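Local coordinates for protein CEL44C (Paenibacillus polymyxa, PDB 2YIH) that hydrolyses the beta-1,4-glucan backbone of xyloglucan and cellulose-type polysaccharides through its glycoside hydrolase family 44 catalytic module, one part of a longer protein, at residues Ala133-Val138 with Pro196-Glu201. The protein carries 8 engineered substitutions. Numbering follows the deposited sequence.
Sequences ARWNQV and PRIHPE. Engineered in segment 196-201: Pro-200 (natural residue Gly).
Trp-135 lays its six-membered ring against Arg-197 and Ile-198, and so joins two excursions of a large fold without a hydrogen bond between them. From CB the side chain turns with CG anti to the carbonyl carbon (chi1 -55°), which sends the indole toward the 196-201 loop. Along the pyrrole side, NE1 makes a weak hydrogen bond to the backbone O of Glu-128, and Arg-197 O lies over one ring face, near the rim and 3.5 Å above the plane; CB of Arg-134 covers part of the opposite face. Farther out, Trp-135 CZ2 meets CB of Arg-197 at 3.6 Å, an oblique approach, while the guanidinium end leads off elsewhere and NE bonds to Val-124 O. In this TIM-barrel enzyme, Trp-135 opens the middle strand of a small three-stranded sheet outside the barrel, and Arg-197 and Ile-198 belong to the loop between helices 191-194 and 205-222. At the tip of Trp-135, CH2 touches Ile-198 CG1 at 3.6 Å and CZ3 lies 3.7 Å from Ile-198 CD1. Ile-198 CG1 stands over the face, 3.9 Å from the centroid of the Trp-135 six-membered ring and 29° off its normal, a CH-pi contact. With alanine in place of Trp-135, the face beneath Ile-198 CG1 and the rim beside Arg-197 CB would be missing, which is likely to open a gap against the loop. Tyr-115, from the neighbouring strand, touches both Trp-135 and Ile-198.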
loop_
_atom_site.group_PDB
_atom_site.type_symbol
_atom_site.label_atom_id
_atom_site.label_comp_id
_atom_site.label_asym_id
_atom_site.label_seq_id
_atom_site.Cartn_x
_atom_site.Cartn_y
_atom_site.Cartn_z
ATOM N N ALA A 133 -12.227 32.358 4.170
ATOM C CA ALA A 133 -11.818 32.329 5.582
ATOM C C ALA A 133 -11.547 30.933 6.133
ATOM O O ALA A 133 -10.769 30.776 7.086
ATOM C CB ALA A 133 -12.866 33.042 6.483
ATOM N N ARG A 134 -12.150 29.928 5.507
ATOM C CA ARG A 134 -12.009 28.553 5.987
ATOM C C ARG A 134 -10.682 27.889 5.557
ATOM O O ARG A 134 -10.392 26.780 5.997
ATOM C CB ARG A 134 -13.161 27.696 5.479
ATOM C CG ARG A 134 -14.564 28.302 5.763
ATOM C CD ARG A 134 -14.801 28.558 7.286
ATOM N NE ARG A 134 -14.589 27.347 8.101
ATOM C CZ ARG A 134 -15.410 26.304 8.140
ATOM N NH1 ARG A 134 -16.566 26.311 7.473
ATOM N NH2 ARG A 134 -15.074 25.261 8.880
ATOM N N TRP A 135 -9.874 28.594 4.764
ATOM C CA TRP A 135 -8.734 27.966 4.084
ATOM C C TRP A 135 -7.499 28.810 4.150
ATOM O O TRP A 135 -7.576 30.036 4.053
ATOM C CB TRP A 135 -9.036 27.660 2.604
ATOM C CG TRP A 135 -10.266 26.815 2.415
ATOM C CD1 TRP A 135 -11.517 27.244 2.025
ATOM C CD2 TRP A 135 -10.380 25.403 2.651
ATOM N NE1 TRP A 135 -12.385 26.172 1.960
ATOM C CE2 TRP A 135 -11.714 25.035 2.362
ATOM C CE3 TRP A 135 -9.471 24.413 3.054
ATOM C CZ2 TRP A 135 -12.154 23.704 2.435
ATOM C CZ3 TRP A 135 -9.910 23.109 3.173
ATOM C CH2 TRP A 135 -11.241 22.757 2.880
ATOM N N ASN A 136 -6.355 28.142 4.342
ATOM C CA ASN A 136 -5.052 28.794 4.181
ATOM C C ASN A 136 -4.411 28.270 2.913
ATOM O O ASN A 136 -4.630 27.113 2.539
ATOM C CB ASN A 136 -4.143 28.476 5.380
ATOM C CG ASN A 136 -4.623 29.120 6.658
ATOM O OD1 ASN A 136 -5.198 30.204 6.625
ATOM N ND2 ASN A 136 -4.335 28.488 7.810
ATOM N N GLN A 137 -3.616 29.116 2.263
ATOM C CA GLN A 137 -2.966 28.744 1.000
ATOM C C GLN A 137 -1.694 27.954 1.289
ATOM O O GLN A 137 -0.908 28.311 2.182
ATOM C CB GLN A 137 -2.592 29.998 0.211
ATOM C CG GLN A 137 -3.739 30.809 -0.240
ATOM C CD GLN A 137 -3.286 31.993 -1.105
ATOM O OE1 GLN A 137 -2.246 31.928 -1.798
ATOM N NE2 GLN A 137 -4.045 33.078 -1.052
ATOM N N VAL A 138 -1.465 26.916 0.496
ATOM C CA VAL A 138 -0.184 26.162 0.531
ATOM C C VAL A 138 0.885 26.860 -0.337
ATOM O O VAL A 138 0.608 27.278 -1.493
ATOM C CB VAL A 138 -0.397 24.717 0.034
ATOM C CG1 VAL A 138 0.965 23.953 -0.089
ATOM C CG2 VAL A 138 -1.335 23.939 0.985
ATOM N N PRO A 196 -14.019 19.077 -3.459
ATOM C CA PRO A 196 -14.447 20.193 -4.319
ATOM C C PRO A 196 -14.339 21.551 -3.641
ATOM O O PRO A 196 -14.292 22.587 -4.343
ATOM C CB PRO A 196 -15.927 19.864 -4.587
ATOM C CG PRO A 196 -16.363 19.031 -3.413
ATOM C CD PRO A 196 -15.125 18.138 -3.213
ATOM N N ARG A 197 -14.359 21.590 -2.310
ATOM C CA ARG A 197 -14.163 22.871 -1.612
ATOM C C ARG A 197 -12.728 23.373 -1.725
ATOM O O ARG A 197 -12.461 24.529 -1.409
ATOM C CB ARG A 197 -14.560 22.819 -0.121
ATOM C CG ARG A 197 -16.007 22.371 0.152
ATOM C CD ARG A 197 -17.079 23.265 -0.584
ATOM N NE ARG A 197 -18.390 22.672 -0.343
ATOM C CZ ARG A 197 -19.051 21.930 -1.216
ATOM N NH1 ARG A 197 -18.616 21.785 -2.484
ATOM N NH2 ARG A 197 -20.169 21.342 -0.828
ATOM N N ILE A 198 -11.786 22.477 -2.061
ATOM C CA ILE A 198 -10.387 22.868 -2.209
ATOM C C ILE A 198 -10.024 23.111 -3.692
ATOM O O ILE A 198 -9.370 24.113 -4.049
ATOM C CB ILE A 198 -9.418 21.787 -1.611
ATOM C CG1 ILE A 198 -9.671 21.645 -0.105
ATOM C CG2 ILE A 198 -7.958 22.251 -1.808
ATOM C CD1 ILE A 198 -8.802 20.598 0.630
ATOM N N HIS A 199 -10.462 22.203 -4.542
ATOM C CA HIS A 199 -10.059 22.217 -5.966
ATOM C C HIS A 199 -11.236 21.736 -6.820
ATOM O O HIS A 199 -11.274 20.588 -7.264
ATOM C CB HIS A 199 -8.789 21.330 -6.088
ATOM C CG HIS A 199 -8.145 21.332 -7.448
ATOM N ND1 HIS A 199 -8.805 20.914 -8.585
ATOM C CD2 HIS A 199 -6.903 21.705 -7.850
ATOM C CE1 HIS A 199 -8.001 21.027 -9.629
ATOM N NE2 HIS A 199 -6.836 21.501 -9.210
ATOM N N PRO A 200 -12.238 22.620 -7.042
ATOM C CA PRO A 200 -13.518 22.223 -7.685
ATOM C C PRO A 200 -13.372 21.769 -9.158
ATOM O O PRO A 200 -14.168 20.940 -9.630
ATOM C CB PRO A 200 -14.378 23.507 -7.618
ATOM C CG PRO A 200 -13.427 24.618 -7.267
ATOM C CD PRO A 200 -12.271 23.985 -6.498
ATOM N N GLU A 201 -12.337 22.251 -9.855
ATOM C CA GLU A 201 -12.150 21.876 -11.266
ATOM C C GLU A 201 -11.424 20.535 -11.356
ATOM O O GLU A 201 -10.613 20.200 -10.464
ATOM C CB GLU A 201 -11.370 22.971 -12.032
ATOM C CG GLU A 201 -12.147 24.292 -12.157
ATOM C CD GLU A 201 -11.439 25.334 -13.033
ATOM O OE1 GLU A 201 -10.905 24.963 -14.102
ATOM O OE2 GLU A 201 -11.469 26.525 -12.665
#